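Local coordinates for condensin complex subunit 3 (Schizosaccharomyces pombe, PDB 5OQR), which serves as a regulatory subunit of condensin, the complex required to convert interphase chromatin into mitotic-like condensed chromosomes, at residues F631-F636 and L680-D684; W643-F649 and H704-L710. One frame throughout, in Å; residues are numbered along the deposited sequence.

Interaction 1. Residues F631-F636 and L680-D684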
loop_
_atom_site.group_PDB
_atom_site.type_symbol
_atom_site.label_atom_id
_atom_site.label_comp_id
_atom_site.label_asym_id
_atom_site.label_seq_id
_atom_site.Cartn_x
_atom_site.Cartn_y
_atom_site.Cartn_z
ATOM N N PHE A 631 8.787 -10.696 -6.043
ATOM C CA PHE A 631 9.308 -10.620 -7.407
ATOM C C PHE A 631 10.247 -9.440 -7.608
ATOM O O PHE A 631 11.347 -9.639 -8.149
ATOM C CB PHE A 631 8.146 -10.592 -8.406
ATOM C CG PHE A 631 7.512 -11.935 -8.641
ATOM C CD1 PHE A 631 8.264 -12.997 -9.109
ATOM C CD2 PHE A 631 6.166 -12.133 -8.403
ATOM C CE1 PHE A 631 7.688 -14.232 -9.324
ATOM C CE2 PHE A 631 5.583 -13.367 -8.617
ATOM C CZ PHE A 631 6.347 -14.417 -9.079
ATOM N N PRO A 632 9.909 -8.214 -7.206
ATOM C CA PRO A 632 10.890 -7.125 -7.346
ATOM C C PRO A 632 12.160 -7.358 -6.546
ATOM O O PRO A 632 13.257 -7.062 -7.030
ATOM C CB PRO A 632 10.118 -5.894 -6.846
ATOM C CG PRO A 632 8.690 -6.262 -6.955
ATOM C CD PRO A 632 8.618 -7.726 -6.699
ATOM N N VAL A 633 12.038 -7.880 -5.325
ATOM C CA VAL A 633 13.212 -8.120 -4.488
ATOM C C VAL A 633 14.103 -9.177 -5.123
ATOM O O VAL A 633 15.331 -9.036 -5.173
ATOM C CB VAL A 633 12.774 -8.527 -3.067
ATOM C CG1 VAL A 633 13.922 -9.169 -2.287
ATOM C CG2 VAL A 633 12.254 -7.321 -2.322
ATOM N N TYR A 634 13.497 -10.261 -5.604
ATOM C CA TYR A 634 14.265 -11.345 -6.203
ATOM C C TYR A 634 14.842 -10.925 -7.549
ATOM O O TYR A 634 16.037 -11.102 -7.807
ATOM C CB TYR A 634 13.371 -12.575 -6.348
ATOM C CG TYR A 634 14.035 -13.787 -6.956
ATOM C CD1 TYR A 634 13.896 -14.070 -8.307
ATOM C CD2 TYR A 634 14.784 -14.658 -6.180
ATOM C CE1 TYR A 634 14.490 -15.180 -8.869
ATOM C CE2 TYR A 634 15.381 -15.772 -6.733
ATOM C CZ TYR A 634 15.231 -16.027 -8.078
ATOM O OH TYR A 634 15.824 -17.134 -8.634
ATOM N N ALA A 635 14.008 -10.344 -8.413
ATOM C CA ALA A 635 14.446 -10.005 -9.763
ATOM C C ALA A 635 15.521 -8.927 -9.744
ATOM O O ALA A 635 16.555 -9.057 -10.407
ATOM C CB ALA A 635 13.251 -9.551 -10.600
ATOM N N PHE A 636 15.293 -7.853 -8.994
ATOM C CA PHE A 636 16.186 -6.702 -9.024
ATOM C C PHE A 636 17.380 -6.841 -8.090
ATOM O O PHE A 636 18.199 -5.919 -8.020
ATOM C CB PHE A 636 15.402 -5.437 -8.680
ATOM C CG PHE A 636 14.250 -5.173 -9.604
ATOM C CD1 PHE A 636 14.360 -5.430 -10.961
ATOM C CD2 PHE A 636 13.054 -4.679 -9.118
ATOM C CE1 PHE A 636 13.304 -5.193 -11.815
ATOM C CE2 PHE A 636 11.991 -4.439 -9.969
ATOM C CZ PHE A 636 12.117 -4.697 -11.319
ATOM N N LEU A 680 8.637 -8.321 -18.332
ATOM C CA LEU A 680 9.719 -7.653 -19.047
ATOM C C LEU A 680 10.453 -6.668 -18.149
ATOM O O LEU A 680 11.678 -6.536 -18.236
ATOM C CB LEU A 680 9.169 -6.942 -20.284
ATOM C CG LEU A 680 8.841 -7.832 -21.482
ATOM C CD1 LEU A 680 8.085 -7.043 -22.531
ATOM C CD2 LEU A 680 10.110 -8.423 -22.077
ATOM N N ASP A 681 9.724 -5.962 -17.285
ATOM C CA ASP A 681 10.375 -5.070 -16.335
ATOM C C ASP A 681 11.254 -5.852 -15.368
ATOM O O ASP A 681 12.370 -5.427 -15.048
ATOM C CB ASP A 681 9.327 -4.262 -15.577
ATOM C CG ASP A 681 8.540 -3.340 -16.483
ATOM O OD1 ASP A 681 7.879 -2.413 -15.969
ATOM O OD2 ASP A 681 8.589 -3.539 -17.714
ATOM N N TRP A 682 10.769 -7.002 -14.896
ATOM C CA TRP A 682 11.561 -7.829 -13.992
ATOM C C TRP A 682 12.884 -8.242 -14.615
ATOM O O TRP A 682 13.884 -8.396 -13.904
ATOM C CB TRP A 682 10.771 -9.075 -13.593
ATOM C CG TRP A 682 9.565 -8.800 -12.753
ATOM C CD1 TRP A 682 9.302 -7.673 -12.037
ATOM C CD2 TRP A 682 8.452 -9.675 -12.544
ATOM N NE1 TRP A 682 8.097 -7.790 -11.395
ATOM C CE2 TRP A 682 7.554 -9.012 -11.690
ATOM C CE3 TRP A 682 8.129 -10.957 -12.997
ATOM C CZ2 TRP A 682 6.355 -9.585 -11.281
ATOM C CZ3 TRP A 682 6.942 -11.523 -12.589
ATOM C CH2 TRP A 682 6.067 -10.839 -11.741
ATOM N N THR A 683 12.913 -8.434 -15.929
ATOM C CA THR A 683 14.103 -8.908 -16.620
ATOM C C THR A 683 14.951 -7.776 -17.187
ATOM O O THR A 683 16.002 -8.046 -17.772
ATOM C CB THR A 683 13.694 -9.870 -17.736
ATOM O OG1 THR A 683 12.633 -9.292 -18.501
ATOM C CG2 THR A 683 13.200 -11.172 -17.164
ATOM N N ASP A 684 14.536 -6.525 -17.012
ATOM C CA ASP A 684 15.270 -5.382 -17.539
ATOM C C ASP A 684 16.502 -5.119 -16.680
ATOM O O ASP A 684 16.386 -4.875 -15.475
ATOM C CB ASP A 684 14.362 -4.156 -17.577
ATOM C CG ASP A 684 15.007 -2.966 -18.258
ATOM O OD1 ASP A 684 16.251 -2.917 -18.351
ATOM O OD2 ASP A 684 14.261 -2.067 -18.696
#

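Interaction 2. Residues W643-F649 and H704-L710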
loop_
_atom_site.group_PDB
_atom_site.type_symbol
_atom_site.label_atom_id
_atom_site.label_comp_id
_atom_site.label_asym_id
_atom_site.label_seq_id
_atom_site.Cartn_x
_atom_site.Cartn_y
_atom_site.Cartn_z
ATOM N N TRP A 643 18.094 -13.493 -15.124
ATOM C CA TRP A 643 18.353 -14.518 -16.127
ATOM C C TRP A 643 17.435 -15.717 -15.936
ATOM O O TRP A 643 16.886 -16.250 -16.908
ATOM C CB TRP A 643 19.818 -14.946 -16.060
ATOM C CG TRP A 643 20.257 -15.820 -17.193
ATOM C CD1 TRP A 643 20.121 -17.172 -17.286
ATOM C CD2 TRP A 643 20.918 -15.403 -18.393
ATOM N NE1 TRP A 643 20.649 -17.622 -18.468
ATOM C CE2 TRP A 643 21.146 -16.554 -19.166
ATOM C CE3 TRP A 643 21.336 -14.165 -18.889
ATOM C CZ2 TRP A 643 21.772 -16.507 -20.409
ATOM C CZ3 TRP A 643 21.955 -14.120 -20.120
ATOM C CH2 TRP A 643 22.169 -15.284 -20.865
ATOM N N ARG A 644 17.253 -16.156 -14.690
ATOM C CA ARG A 644 16.377 -17.291 -14.421
ATOM C C ARG A 644 14.944 -17.009 -14.846
ATOM O O ARG A 644 14.225 -17.929 -15.249
ATOM C CB ARG A 644 16.417 -17.643 -12.934
ATOM C CG ARG A 644 17.775 -18.074 -12.422
ATOM C CD ARG A 644 17.705 -18.451 -10.954
ATOM N NE ARG A 644 19.015 -18.788 -10.400
ATOM C CZ ARG A 644 19.775 -17.967 -9.683
ATOM N NH1 ARG A 644 19.373 -16.733 -9.409
ATOM N NH2 ARG A 644 20.949 -18.381 -9.230
ATOM N N ILE A 645 14.507 -15.753 -14.757
ATOM C CA ILE A 645 13.134 -15.418 -15.122
ATOM C C ILE A 645 12.970 -15.435 -16.635
ATOM O O ILE A 645 11.949 -15.896 -17.157
ATOM C CB ILE A 645 12.742 -14.058 -14.516
ATOM C CG1 ILE A 645 12.829 -14.122 -12.988
ATOM C CG2 ILE A 645 11.331 -13.658 -14.947
ATOM C CD1 ILE A 645 12.707 -12.782 -12.300
ATOM N N ALA A 646 13.969 -14.939 -17.367
ATOM C CA ALA A 646 13.921 -15.000 -18.822
ATOM C C ALA A 646 13.982 -16.437 -19.322
ATOM O O ALA A 646 13.479 -16.735 -20.409
ATOM C CB ALA A 646 15.064 -14.179 -19.417
ATOM N N THR A 647 14.578 -17.339 -18.542
ATOM C CA THR A 647 14.722 -18.725 -18.972
ATOM C C THR A 647 13.394 -19.472 -18.954
ATOM O O THR A 647 13.222 -20.440 -19.703
ATOM C CB THR A 647 15.745 -19.431 -18.084
ATOM O OG1 THR A 647 17.025 -18.815 -18.262
ATOM C CG2 THR A 647 15.850 -20.914 -18.425
ATOM N N ILE A 648 12.454 -19.056 -18.109
ATOM C CA ILE A 648 11.126 -19.656 -18.049
ATOM C C ILE A 648 10.046 -18.685 -18.477
ATOM O O ILE A 648 8.870 -19.070 -18.555
ATOM C CB ILE A 648 10.823 -20.221 -16.644
ATOM C CG1 ILE A 648 10.978 -19.150 -15.557
ATOM C CG2 ILE A 648 11.729 -21.399 -16.341
ATOM C CD1 ILE A 648 9.718 -18.373 -15.269
ATOM N N PHE A 649 10.409 -17.434 -18.756
ATOM C CA PHE A 649 9.496 -16.423 -19.270
ATOM C C PHE A 649 8.485 -16.987 -20.264
ATOM O O PHE A 649 7.271 -16.943 -20.031
ATOM C CB PHE A 649 10.333 -15.316 -19.920
ATOM C CG PHE A 649 9.542 -14.126 -20.374
ATOM C CD1 PHE A 649 8.776 -14.178 -21.525
ATOM C CD2 PHE A 649 9.592 -12.942 -19.665
ATOM C CE1 PHE A 649 8.060 -13.079 -21.943
ATOM C CE2 PHE A 649 8.882 -11.843 -20.080
ATOM C CZ PHE A 649 8.114 -11.909 -21.219
ATOM N N HIS A 704 25.973 -11.723 -20.434
ATOM C CA HIS A 704 25.043 -11.647 -21.546
ATOM C C HIS A 704 23.785 -10.905 -21.120
ATOM O O HIS A 704 23.297 -11.069 -19.999
ATOM C CB HIS A 704 24.699 -13.044 -22.054
ATOM C CG HIS A 704 25.887 -13.805 -22.549
ATOM N ND1 HIS A 704 26.518 -13.507 -23.737
ATOM C CD2 HIS A 704 26.570 -14.840 -22.009
ATOM C CE1 HIS A 704 27.534 -14.332 -23.911
ATOM N NE2 HIS A 704 27.588 -15.151 -22.876
ATOM N N ASN A 705 23.280 -10.066 -22.017
ATOM C CA ASN A 705 22.083 -9.290 -21.736
ATOM C C ASN A 705 20.881 -10.218 -21.619
ATOM O O ASN A 705 20.659 -11.074 -22.479
ATOM C CB ASN A 705 21.862 -8.259 -22.838
ATOM C CG ASN A 705 20.752 -7.292 -22.515
ATOM O OD1 ASN A 705 19.613 -7.475 -22.940
ATOM N ND2 ASN A 705 21.077 -6.249 -21.761
ATOM N N VAL A 706 20.108 -10.046 -20.545
ATOM C CA VAL A 706 18.963 -10.919 -20.306
ATOM C C VAL A 706 17.920 -10.743 -21.401
ATOM O O VAL A 706 17.278 -11.709 -21.829
ATOM C CB VAL A 706 18.367 -10.650 -18.910
ATOM C CG1 VAL A 706 17.160 -11.547 -18.650
ATOM C CG2 VAL A 706 19.415 -10.859 -17.833
ATOM N N HIS A 707 17.725 -9.508 -21.865
ATOM C CA HIS A 707 16.702 -9.259 -22.871
ATOM C C HIS A 707 17.109 -9.817 -24.228
ATOM O O HIS A 707 16.270 -10.351 -24.961
ATOM C CB HIS A 707 16.414 -7.762 -22.962
ATOM C CG HIS A 707 15.338 -7.295 -22.030
ATOM N ND1 HIS A 707 14.940 -5.979 -21.958
ATOM C CD2 HIS A 707 14.577 -7.967 -21.135
ATOM C CE1 HIS A 707 13.977 -5.860 -21.062
ATOM N NE2 HIS A 707 13.739 -7.052 -20.548
ATOM N N LEU A 708 18.387 -9.707 -24.585
ATOM C CA LEU A 708 18.841 -10.357 -25.806
ATOM C C LEU A 708 18.813 -11.871 -25.657
ATOM O O LEU A 708 18.564 -12.586 -26.634
ATOM C CB LEU A 708 20.245 -9.878 -26.173
ATOM C CG LEU A 708 20.660 -10.130 -27.624
ATOM C CD1 LEU A 708 19.786 -9.343 -28.592
ATOM C CD2 LEU A 708 22.119 -9.773 -27.825
ATOM N N HIS A 709 19.062 -12.375 -24.448
ATOM C CA HIS A 709 18.863 -13.794 -24.184
ATOM C C HIS A 709 17.391 -14.164 -24.295
ATOM O O HIS A 709 17.052 -15.251 -24.775
ATOM C CB HIS A 709 19.404 -14.149 -22.799
ATOM C CG HIS A 709 19.017 -15.517 -22.333
ATOM N ND1 HIS A 709 18.226 -15.731 -21.225
ATOM C CD2 HIS A 709 19.301 -16.742 -22.833
ATOM C CE1 HIS A 709 18.044 -17.028 -21.059
ATOM N NE2 HIS A 709 18.685 -17.664 -22.022
ATOM N N LEU A 710 16.501 -13.269 -23.866
ATOM C CA LEU A 710 15.072 -13.540 -23.963
ATOM C C LEU A 710 14.616 -13.571 -25.416
ATOM O O LEU A 710 13.726 -14.348 -25.777
ATOM C CB LEU A 710 14.290 -12.490 -23.174
ATOM C CG LEU A 710 12.772 -12.664 -23.141
ATOM C CD1 LEU A 710 12.391 -13.984 -22.496
ATOM C CD2 LEU A 710 12.125 -11.505 -22.414
#

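Interaction 1. Residues F631-F636 and L680-D684
An offset aromatic stack between Phe631 and Trp682 joins the C-terminal ends of two helices, 621-635 and 669-682, in the helical array of this HEAT-repeat subunit. The Phe631 ring and the six-membered ring of the indole have centroids 4.4 Å apart and planes inclined by 19°, and Trp682 CH2 lies over one face of the phenyl group, displaced toward its rim. Phe631 CB also presses on the indole, 3.5 Å from Trp682 CZ2, a CH-pi contact over the face of the six-membered ring. One turn later the backbones come closest at Ala635 and Trp682, whose CA atoms are 5.6 Å apart, and the methyl CB of Ala635 meets Trp682 CB at 3.9 Å. In the alpha-solenoid the neighbouring helix 601-613 adds Tyr612, which touches both stacked residues. Phe636, the next residue, reaches across because its CG stands anti to the carbonyl carbon (chi1 -58°). The ring meets Asp681 O edge-on, with Phe636 CE1 3.4 Å from that oxygen, while CZ approaches the indole edge at Trp682 CD1. Gln642 of helix 639-661 donates through NE2 to the carbonyl oxygens of both Trp682 and Asp684.

Interaction 2. Residues W643-F649 and H704-L710
Trp643 and His709 form an offset stack between helices 639-661 and 706-717, the latter lying in the ninth HEAT repeat. The two near-parallel helices lie side by side in the HEAT-repeat alpha-solenoid, the axes of their short segments 14° apart in direction and 9.3 Å at closest approach. The ring planes differ by 10° and the centroid of the indole six-membered ring is 3.9 Å from that of the imidazole. Trp643 has CG anti to the backbone N (chi1 -170°), as does His709, which sends each ring across the interface to lie over the other. At its far rim the indole meets the loop before helix 706-717, where Trp643 CZ3 lies 3.3 Å from His704 O, near the ring plane. An alanine in place of Trp643 would probably leave one face of His709 without its stacking partner and open a gap beside His704.

Apolar contacts lie beside the stack. Ala646 CB abuts Val706 CG1 at 3.5 Å, and Leu710 wedges its two methyls against Phe649: Leu710 CD1 lies 3.6 Å from Phe649 CG, while Leu710 CD2 sits over the ring centre in a CH-pi contact.

Two side-chain hydrogen-bond arrangements lie within the segments. Asn705 is the N-cap of helix 706-717, its OD1 accepting from Leu708 N through an in-plane lone pair and weakly from His707 N. Thr647 OG1 donates to Trp643 O at 2.9 Å from above the carbonyl plane, and the same OG1 lies near the edge of the imidazole, 3.5 Å from His709 CE1.

Overall arrangement
The centres of interactions 1 and 2 lie about 11 Å apart, on the same side of the chain's centre. Their segments alternate along the sequence: 631-636, 643-649, 680-684, then 704-710, so the two contacts cross along the chain, each pairing one helix with the next but one. They also touch directly, since His707 NE2 lies 3.1 Å from Leu680 O and 3.2 Å from Thr683 OG1, both probable hydrogen bonds, tying the end of helix 669-682 to the start of helix 706-717. Ile645 packs on Ala635 and Thr683, so helix 639-661 packs against both partners of interaction 1. Together the contacts link four consecutive helices in the C-terminal part of the solenoid.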